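Local coordinates for protein branched-chain alpha-ketoacid decarboxylase (Lactococcus lactis, PDB 2VBF) that probably decarboxylates branched-chain and aromatic alpha-keto acids to aldehydes, using thiamine diphosphate and a magnesium ion, at residues Lys230-Ala235 against Pro258-Asn263; Ile299-Val304 against Asn321-Leu326. All blocks are in the same frame, centred on the assembly; numbering follows the deposited sequence.

Interaction 1: Lys230-Ala235 against Pro258-Asn263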
ATOM      1  N   LYS A 230     -27.893  10.330 -38.400  1.00 20.35           N
ATOM      2  CA  LYS A 230     -26.516  10.402 -37.934  1.00 19.91           C
ATOM      3  C   LYS A 230     -26.400   9.863 -36.504  1.00 16.72           C
ATOM      4  O   LYS A 230     -26.191  10.624 -35.564  1.00 16.94           O
ATOM      5  CB  LYS A 230     -26.012  11.841 -37.996  1.00 20.96           C
ATOM      6  CG  LYS A 230     -24.506  11.990 -37.898  1.00 23.13           C
ATOM      7  CD  LYS A 230     -24.143  13.454 -38.012  1.00 22.85           C
ATOM      8  CE  LYS A 230     -22.665  13.696 -38.033  1.00 23.89           C
ATOM      9  NZ  LYS A 230     -22.411  15.088 -38.532  1.00 25.39           N
ATOM     10  N   PRO A 231     -26.539   8.547 -36.350  1.00 16.21           N
ATOM     11  CA  PRO A 231     -26.399   7.964 -35.024  1.00 15.92           C
ATOM     12  C   PRO A 231     -24.937   7.883 -34.612  1.00 16.19           C
ATOM     13  O   PRO A 231     -24.052   7.818 -35.468  1.00 14.97           O
ATOM     14  CB  PRO A 231     -26.961   6.555 -35.210  1.00 16.06           C
ATOM     15  CG  PRO A 231     -26.607   6.211 -36.609  1.00 15.25           C
ATOM     16  CD  PRO A 231     -26.787   7.516 -37.376  1.00 15.65           C
ATOM     17  N   VAL A 232     -24.683   7.867 -33.310  1.00 15.18           N
ATOM     18  CA  VAL A 232     -23.348   7.558 -32.810  1.00 15.33           C
ATOM     19  C   VAL A 232     -23.489   6.690 -31.558  1.00 15.36           C
ATOM     20  O   VAL A 232     -24.380   6.900 -30.724  1.00 13.57           O
ATOM     21  CB  VAL A 232     -22.503   8.838 -32.530  1.00 14.89           C
ATOM     22  CG1 VAL A 232     -23.023   9.585 -31.311  1.00 16.45           C
ATOM     23  CG2 VAL A 232     -20.999   8.481 -32.348  1.00 16.46           C
ATOM     24  N   VAL A 233     -22.639   5.669 -31.474  1.00 15.16           N
ATOM     25  CA  VAL A 233     -22.547   4.817 -30.297  1.00 14.50           C
ATOM     26  C   VAL A 233     -21.329   5.269 -29.500  1.00 13.72           C
ATOM     27  O   VAL A 233     -20.278   5.557 -30.072  1.00 13.43           O
ATOM     28  CB  VAL A 233     -22.384   3.336 -30.682  1.00 14.67           C
ATOM     29  CG1 VAL A 233     -22.341   2.443 -29.423  1.00 14.00           C
ATOM     30  CG2 VAL A 233     -23.509   2.909 -31.606  1.00 13.69           C
ATOM     31  N   ILE A 234     -21.475   5.372 -28.184  1.00 14.01           N
ATOM     32  CA  ILE A 234     -20.331   5.622 -27.318  1.00 14.47           C
ATOM     33  C   ILE A 234     -20.220   4.425 -26.363  1.00 15.40           C
ATOM     34  O   ILE A 234     -21.151   4.150 -25.601  1.00 16.64           O
ATOM     35  CB  ILE A 234     -20.461   6.952 -26.515  1.00 15.30           C
ATOM     36  CG1 ILE A 234     -20.847   8.119 -27.435  1.00 15.89           C
ATOM     37  CG2 ILE A 234     -19.156   7.239 -25.747  1.00 13.54           C
ATOM     38  CD1 ILE A 234     -20.976   9.462 -26.716  1.00 14.85           C
ATOM     39  N   ALA A 235     -19.105   3.693 -26.429  1.00 14.66           N
ATOM     40  CA  ALA A 235     -18.875   2.537 -25.556  1.00 15.11           C
ATOM     41  C   ALA A 235     -17.894   2.920 -24.445  1.00 14.70           C
ATOM     42  O   ALA A 235     -16.972   3.706 -24.667  1.00 14.12           O
ATOM     43  CB  ALA A 235     -18.359   1.350 -26.343  1.00 14.25           C
ATOM     44  N   PRO A 258     -21.501   4.495 -36.643  1.00 14.07           N
ATOM     45  CA  PRO A 258     -20.360   5.239 -36.104  1.00 13.91           C
ATOM     46  C   PRO A 258     -20.201   4.972 -34.605  1.00 13.88           C
ATOM     47  O   PRO A 258     -21.199   4.870 -33.888  1.00 12.59           O
ATOM     48  CB  PRO A 258     -20.735   6.709 -36.362  1.00 13.70           C
ATOM     49  CG  PRO A 258     -21.746   6.654 -37.457  1.00 13.87           C
ATOM     50  CD  PRO A 258     -22.496   5.388 -37.259  1.00 14.73           C
ATOM     51  N   ILE A 259     -18.956   4.819 -34.164  1.00 13.54           N
ATOM     52  CA  ILE A 259     -18.673   4.559 -32.750  1.00 13.65           C
ATOM     53  C   ILE A 259     -17.413   5.271 -32.266  1.00 12.59           C
ATOM     54  O   ILE A 259     -16.412   5.388 -32.982  1.00 13.14           O
ATOM     55  CB  ILE A 259     -18.573   3.029 -32.439  1.00 14.32           C
ATOM     56  CG1 ILE A 259     -18.344   2.784 -30.931  1.00 16.96           C
ATOM     57  CG2 ILE A 259     -17.456   2.369 -33.255  1.00 12.49           C
ATOM     58  CD1 ILE A 259     -18.767   1.419 -30.449  1.00 15.19           C
ATOM     59  N   THR A 260     -17.509   5.755 -31.033  1.00 14.12           N
ATOM     60  CA  THR A 260     -16.401   6.355 -30.320  1.00 12.63           C
ATOM     61  C   THR A 260     -16.361   5.739 -28.917  1.00 13.23           C
ATOM     62  O   THR A 260     -17.313   5.086 -28.495  1.00 12.62           O
ATOM     63  CB  THR A 260     -16.557   7.903 -30.277  1.00 12.29           C
ATOM     64  OG1 THR A 260     -15.404   8.498 -29.675  1.00 14.59           O
ATOM     65  CG2 THR A 260     -17.834   8.338 -29.551  1.00 10.46           C
ATOM     66  N   THR A 261     -15.228   5.893 -28.237  1.00 12.90           N
ATOM     67  CA  THR A 261     -15.127   5.626 -26.807  1.00 12.46           C
ATOM     68  C   THR A 261     -14.468   6.824 -26.143  1.00 12.45           C
ATOM     69  O   THR A 261     -13.807   7.642 -26.795  1.00 13.08           O
ATOM     70  CB  THR A 261     -14.303   4.343 -26.475  1.00 12.63           C
ATOM     71  OG1 THR A 261     -12.901   4.603 -26.633  1.00 12.11           O
ATOM     72  CG2 THR A 261     -14.711   3.172 -27.372  1.00 12.52           C
ATOM     73  N   LEU A 262     -14.654   6.933 -24.836  1.00 13.07           N
ATOM     74  CA  LEU A 262     -13.833   7.843 -24.037  1.00 12.93           C
ATOM     75  C   LEU A 262     -12.478   7.164 -23.842  1.00 13.25           C
ATOM     76  O   LEU A 262     -12.291   5.994 -24.208  1.00 13.90           O
ATOM     77  CB  LEU A 262     -14.486   8.111 -22.675  1.00 15.35           C
ATOM     78  CG  LEU A 262     -15.947   8.566 -22.646  1.00 14.07           C
ATOM     79  CD1 LEU A 262     -16.344   8.877 -21.209  1.00 15.75           C
ATOM     80  CD2 LEU A 262     -16.179   9.762 -23.543  1.00 15.44           C
ATOM     81  N   ASN A 263     -11.532   7.863 -23.226  1.00 11.81           N
ATOM     82  CA  ASN A 263     -10.289   7.203 -22.824  1.00 12.81           C
ATOM     83  C   ASN A 263     -10.502   6.289 -21.592  1.00 12.48           C
ATOM     84  O   ASN A 263      -9.652   5.452 -21.290  1.00 15.13           O
ATOM     85  CB  ASN A 263      -9.149   8.211 -22.632  1.00 14.54           C
ATOM     86  CG  ASN A 263      -9.403   9.206 -21.510  1.00 14.85           C
ATOM     87  OD1 ASN A 263     -10.019   8.880 -20.490  1.00 15.84           O
ATOM     88  ND2 ASN A 263      -8.903  10.424 -21.687  1.00 16.70           N
TER
HETATM   89  O   HOH W   1     -15.895   5.282 -23.139  1.00 22.78           O
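Pro258 lays its ring against the carbonyl of Pro231, CG standing 3.3 Å from Pro231 O. Having no N-H, this proline cannot give the bond that a parallel strand pair would place here, yet its own carbonyl takes up the pairing: Val233 N donates to Pro258 O at 2.9 Å, tilted 24° from the carbonyl plane. Ile259 comes next, on the same sheet face as Val233 and Ala235. Its CG1 lies anti to the backbone N (chi1 -177°), a setting that sends the chain forward along the face, with CD1 beside the neighbouring strand's side chains, 3.9 Å from Val233 CG1 and 4.1 Å from Ala235 CB. Thr260 uses both backbone polar atoms: its N reaches Val233 O at 2.9 Å, and its O receives Ala235 N at 3.1 Å, in the carbonyl plane. On the opposite face its methyl CG2 runs alongside Ile234, 3.7 Å from CG1, while OG1 turns to Gly278 O on the next strand. Thr261 CB lies beside Ala235 O, and its OG1 donates to Leu262 O. The contact is a parallel strand pair in the core of the central domain, where buried backbone polarity is met by straight N-H...O bonds and aliphatic groups fill both faces; the exception is Pro231 O, buried against proline carbons without a polar partner in the model.

Interaction 2: Ile299-Val304 against Asn321-Leu326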
ATOM      1  N   ILE A 299     -27.835   9.352 -29.816  1.00 14.82           N
ATOM      2  CA  ILE A 299     -26.647   8.856 -29.125  1.00 14.90           C
ATOM      3  C   ILE A 299     -27.044   7.646 -28.288  1.00 14.55           C
ATOM      4  O   ILE A 299     -27.962   7.736 -27.468  1.00 15.36           O
ATOM      5  CB  ILE A 299     -26.044   9.905 -28.180  1.00 15.27           C
ATOM      6  CG1 ILE A 299     -25.719  11.201 -28.929  1.00 15.18           C
ATOM      7  CG2 ILE A 299     -24.788   9.336 -27.483  1.00 15.34           C
ATOM      8  CD1 ILE A 299     -25.595  12.403 -28.029  1.00 15.45           C
ATOM      9  N   LEU A 300     -26.354   6.529 -28.509  1.00 14.31           N
ATOM     10  CA  LEU A 300     -26.469   5.332 -27.668  1.00 13.73           C
ATOM     11  C   LEU A 300     -25.177   5.177 -26.856  1.00 13.43           C
ATOM     12  O   LEU A 300     -24.103   4.906 -27.435  1.00 11.85           O
ATOM     13  CB  LEU A 300     -26.692   4.094 -28.536  1.00 14.24           C
ATOM     14  CG  LEU A 300     -26.793   2.721 -27.857  1.00 13.96           C
ATOM     15  CD1 LEU A 300     -28.013   2.675 -26.925  1.00 15.37           C
ATOM     16  CD2 LEU A 300     -26.862   1.597 -28.888  1.00 16.78           C
ATOM     17  N   MET A 301     -25.259   5.385 -25.538  1.00 13.43           N
ATOM     18  CA  MET A 301     -24.107   5.149 -24.654  1.00 14.40           C
ATOM     19  C   MET A 301     -24.238   3.790 -23.976  1.00 14.60           C
ATOM     20  O   MET A 301     -25.278   3.476 -23.371  1.00 14.73           O
ATOM     21  CB  MET A 301     -23.960   6.231 -23.581  1.00 15.55           C
ATOM     22  CG  MET A 301     -23.822   7.639 -24.128  1.00 16.46           C
ATOM     23  SD  MET A 301     -22.749   8.697 -23.117  1.00 17.94           S
ATOM     24  CE  MET A 301     -23.467   8.578 -21.477  1.00 16.75           C
ATOM     25  N   LEU A 302     -23.182   2.989 -24.079  1.00 13.77           N
ATOM     26  CA  LEU A 302     -23.143   1.651 -23.498  1.00 13.90           C
ATOM     27  C   LEU A 302     -22.019   1.584 -22.479  1.00 15.09           C
ATOM     28  O   LEU A 302     -20.850   1.525 -22.845  1.00 15.03           O
ATOM     29  CB  LEU A 302     -22.903   0.607 -24.579  1.00 14.36           C
ATOM     30  CG  LEU A 302     -23.911   0.603 -25.724  1.00 16.85           C
ATOM     31  CD1 LEU A 302     -23.528  -0.433 -26.765  1.00 18.24           C
ATOM     32  CD2 LEU A 302     -25.291   0.335 -25.195  1.00 16.42           C
ATOM     33  N   GLY A 303     -22.385   1.601 -21.204  1.00 14.32           N
ATOM     34  CA  GLY A 303     -21.424   1.424 -20.119  1.00 13.46           C
ATOM     35  C   GLY A 303     -20.425   2.543 -19.913  1.00 13.32           C
ATOM     36  O   GLY A 303     -19.284   2.292 -19.519  1.00 14.09           O
ATOM     37  N   VAL A 304     -20.862   3.771 -20.162  1.00 12.11           N
ATOM     38  CA  VAL A 304     -20.010   4.961 -20.109  1.00 12.70           C
ATOM     39  C   VAL A 304     -20.174   5.736 -18.795  1.00 11.51           C
ATOM     40  O   VAL A 304     -21.282   5.869 -18.289  1.00 14.05           O
ATOM     41  CB  VAL A 304     -20.358   5.895 -21.280  1.00 11.75           C
ATOM     42  CG1 VAL A 304     -19.627   7.227 -21.155  1.00 13.29           C
ATOM     43  CG2 VAL A 304     -20.039   5.212 -22.603  1.00 12.41           C
ATOM     44  N   ASN A 321     -31.498  14.658 -24.301  1.00 20.28           N
ATOM     45  CA  ASN A 321     -32.775  14.606 -25.022  1.00 20.40           C
ATOM     46  C   ASN A 321     -32.724  13.760 -26.294  1.00 20.27           C
ATOM     47  O   ASN A 321     -33.768  13.374 -26.814  1.00 19.89           O
ATOM     48  CB  ASN A 321     -33.256  16.015 -25.375  1.00 21.58           C
ATOM     49  CG  ASN A 321     -33.476  16.879 -24.153  1.00 23.41           C
ATOM     50  OD1 ASN A 321     -34.056  16.436 -23.165  1.00 27.52           O
ATOM     51  ND2 ASN A 321     -33.013  18.122 -24.215  1.00 26.49           N
ATOM     52  N   LYS A 322     -31.508  13.479 -26.772  1.00 19.01           N
ATOM     53  CA  LYS A 322     -31.277  12.680 -27.970  1.00 19.95           C
ATOM     54  C   LYS A 322     -30.570  11.362 -27.640  1.00 19.11           C
ATOM     55  O   LYS A 322     -29.966  10.753 -28.523  1.00 19.18           O
ATOM     56  CB  LYS A 322     -30.395  13.465 -28.955  1.00 21.20           C
ATOM     57  CG  LYS A 322     -30.933  14.812 -29.394  1.00 24.47           C
ATOM     58  CD  LYS A 322     -29.882  15.568 -30.213  1.00 25.00           C
ATOM     59  CE  LYS A 322     -30.118  17.089 -30.196  1.00 27.75           C
ATOM     60  NZ  LYS A 322     -30.741  17.626 -31.441  1.00 30.35           N
ATOM     61  N   MET A 323     -30.662  10.908 -26.389  1.00 17.48           N
ATOM     62  CA  MET A 323     -29.801   9.820 -25.912  1.00 18.15           C
ATOM     63  C   MET A 323     -30.559   8.683 -25.248  1.00 17.40           C
ATOM     64  O   MET A 323     -31.532   8.918 -24.528  1.00 18.45           O
ATOM     65  CB  MET A 323     -28.802  10.390 -24.907  1.00 17.80           C
ATOM     66  CG  MET A 323     -27.762   9.393 -24.382  1.00 18.44           C
ATOM     67  SD  MET A 323     -26.768  10.097 -23.057  1.00 20.31           S
ATOM     68  CE  MET A 323     -25.741  11.254 -23.977  1.00 19.66           C
ATOM     69  N   ILE A 324     -30.105   7.459 -25.507  1.00 16.70           N
ATOM     70  CA  ILE A 324     -30.385   6.310 -24.648  1.00 16.66           C
ATOM     71  C   ILE A 324     -29.035   5.876 -24.065  1.00 15.89           C
ATOM     72  O   ILE A 324     -28.120   5.518 -24.812  1.00 14.96           O
ATOM     73  CB  ILE A 324     -31.031   5.158 -25.427  1.00 17.64           C
ATOM     74  CG1 ILE A 324     -32.454   5.535 -25.850  1.00 17.73           C
ATOM     75  CG2 ILE A 324     -31.078   3.874 -24.582  1.00 17.80           C
ATOM     76  CD1 ILE A 324     -33.052   4.620 -26.854  1.00 17.46           C
ATOM     77  N   SER A 325     -28.898   5.951 -22.743  1.00 15.76           N
ATOM     78  CA  SER A 325     -27.698   5.468 -22.066  1.00 15.90           C
ATOM     79  C   SER A 325     -28.054   4.229 -21.248  1.00 16.46           C
ATOM     80  O   SER A 325     -29.114   4.176 -20.615  1.00 16.66           O
ATOM     81  CB  SER A 325     -27.056   6.553 -21.190  1.00 17.20           C
ATOM     82  OG  SER A 325     -27.853   6.894 -20.074  1.00 18.11           O
ATOM     83  N   LEU A 326     -27.179   3.233 -21.312  1.00 16.41           N
ATOM     84  CA  LEU A 326     -27.297   2.011 -20.541  1.00 16.87           C
ATOM     85  C   LEU A 326     -26.035   1.850 -19.697  1.00 17.02           C
ATOM     86  O   LEU A 326     -24.917   1.914 -20.219  1.00 16.94           O
ATOM     87  CB  LEU A 326     -27.452   0.809 -21.468  1.00 18.26           C
ATOM     88  CG  LEU A 326     -28.651   0.860 -22.422  1.00 21.23           C
ATOM     89  CD1 LEU A 326     -28.626  -0.345 -23.351  1.00 22.09           C
ATOM     90  CD2 LEU A 326     -29.952   0.937 -21.637  1.00 21.82           C
TER
HETATM   91  O   HOH W   2     -23.681   4.616 -20.646  1.00 12.61           O
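The flat groups meeting between Ile299-Leu302 and Met323-Leu326 are peptide units, joined into parallel sheet with Ile299, Met301, Met323 and Ser325 on one face and Leu300, Leu302, Ile324 and Leu326 on the other. The bonds begin with Ile299 N to Lys322 O (2.9 Å), pass through Ile299 O and Ile324 O, each gripping an N-H of the facing strand, and continue with Leu326 N to Met301 O at 2.8 Å. Gly303 N closes the series on Leu326 O at 2.7 Å, just where the chain turns with positive phi, and a water joins that same oxygen to Val304 N. On the first face two thioethers interlock: Met301 CE lies 4.0 Å from Met323 SD, and Met301 SD is equally far from Met323 CE. With CG anti to its backbone N (chi1 -176°), Met323 runs forward past Ile299 O, and the bend at chi3 brings CE over Ile299 CG2. Replacing Met323 by alanine would remove the thioether from beside Met301 and would probably open a gap there, leaving the Met301 end less firmly held and Ile299 CG2 without its methyl neighbour. Ser325 CB lies alongside Met301 CB at 3.9 Å and also meets the Met301 methyl CE. On the other face Leu302 and Leu326 lie side by side, CD2 to CD1 3.9 Å, and Leu300 CD1 reaches Ile324. Helix 212-227 packs on this leucine and isoleucine face through Ile217 and Ile221; strand 231-235 flanks 299-302 through Val232 and Ile234, and strand 331-333 flanks 323-326.

Followed from the N terminus, strand 231-235 leaves through helices 237-241 and 245-255 and returns at 259-261, so interaction 1 closes a beta-alpha-beta crossover. The chain then adds strand 276-279 and helix 287-295 before entering strand 298-302; interaction 2 closes the shorter excursion from there to 323-326, whose middle holds neither helix nor strand. The two contacts follow in series, neither nested nor crossed. In space they are adjacent, their centres about 9 Å apart, because strands 231-235 and 298-302 are neighbours: Ile234 N probably bonds to Leu300 O, and Ile234 O to Leu302 N. With that pairing between them, they join adjacent strands 259-261, 231-235, 298-302 and 323-326 in the Rossmann-like parallel part of the central domain.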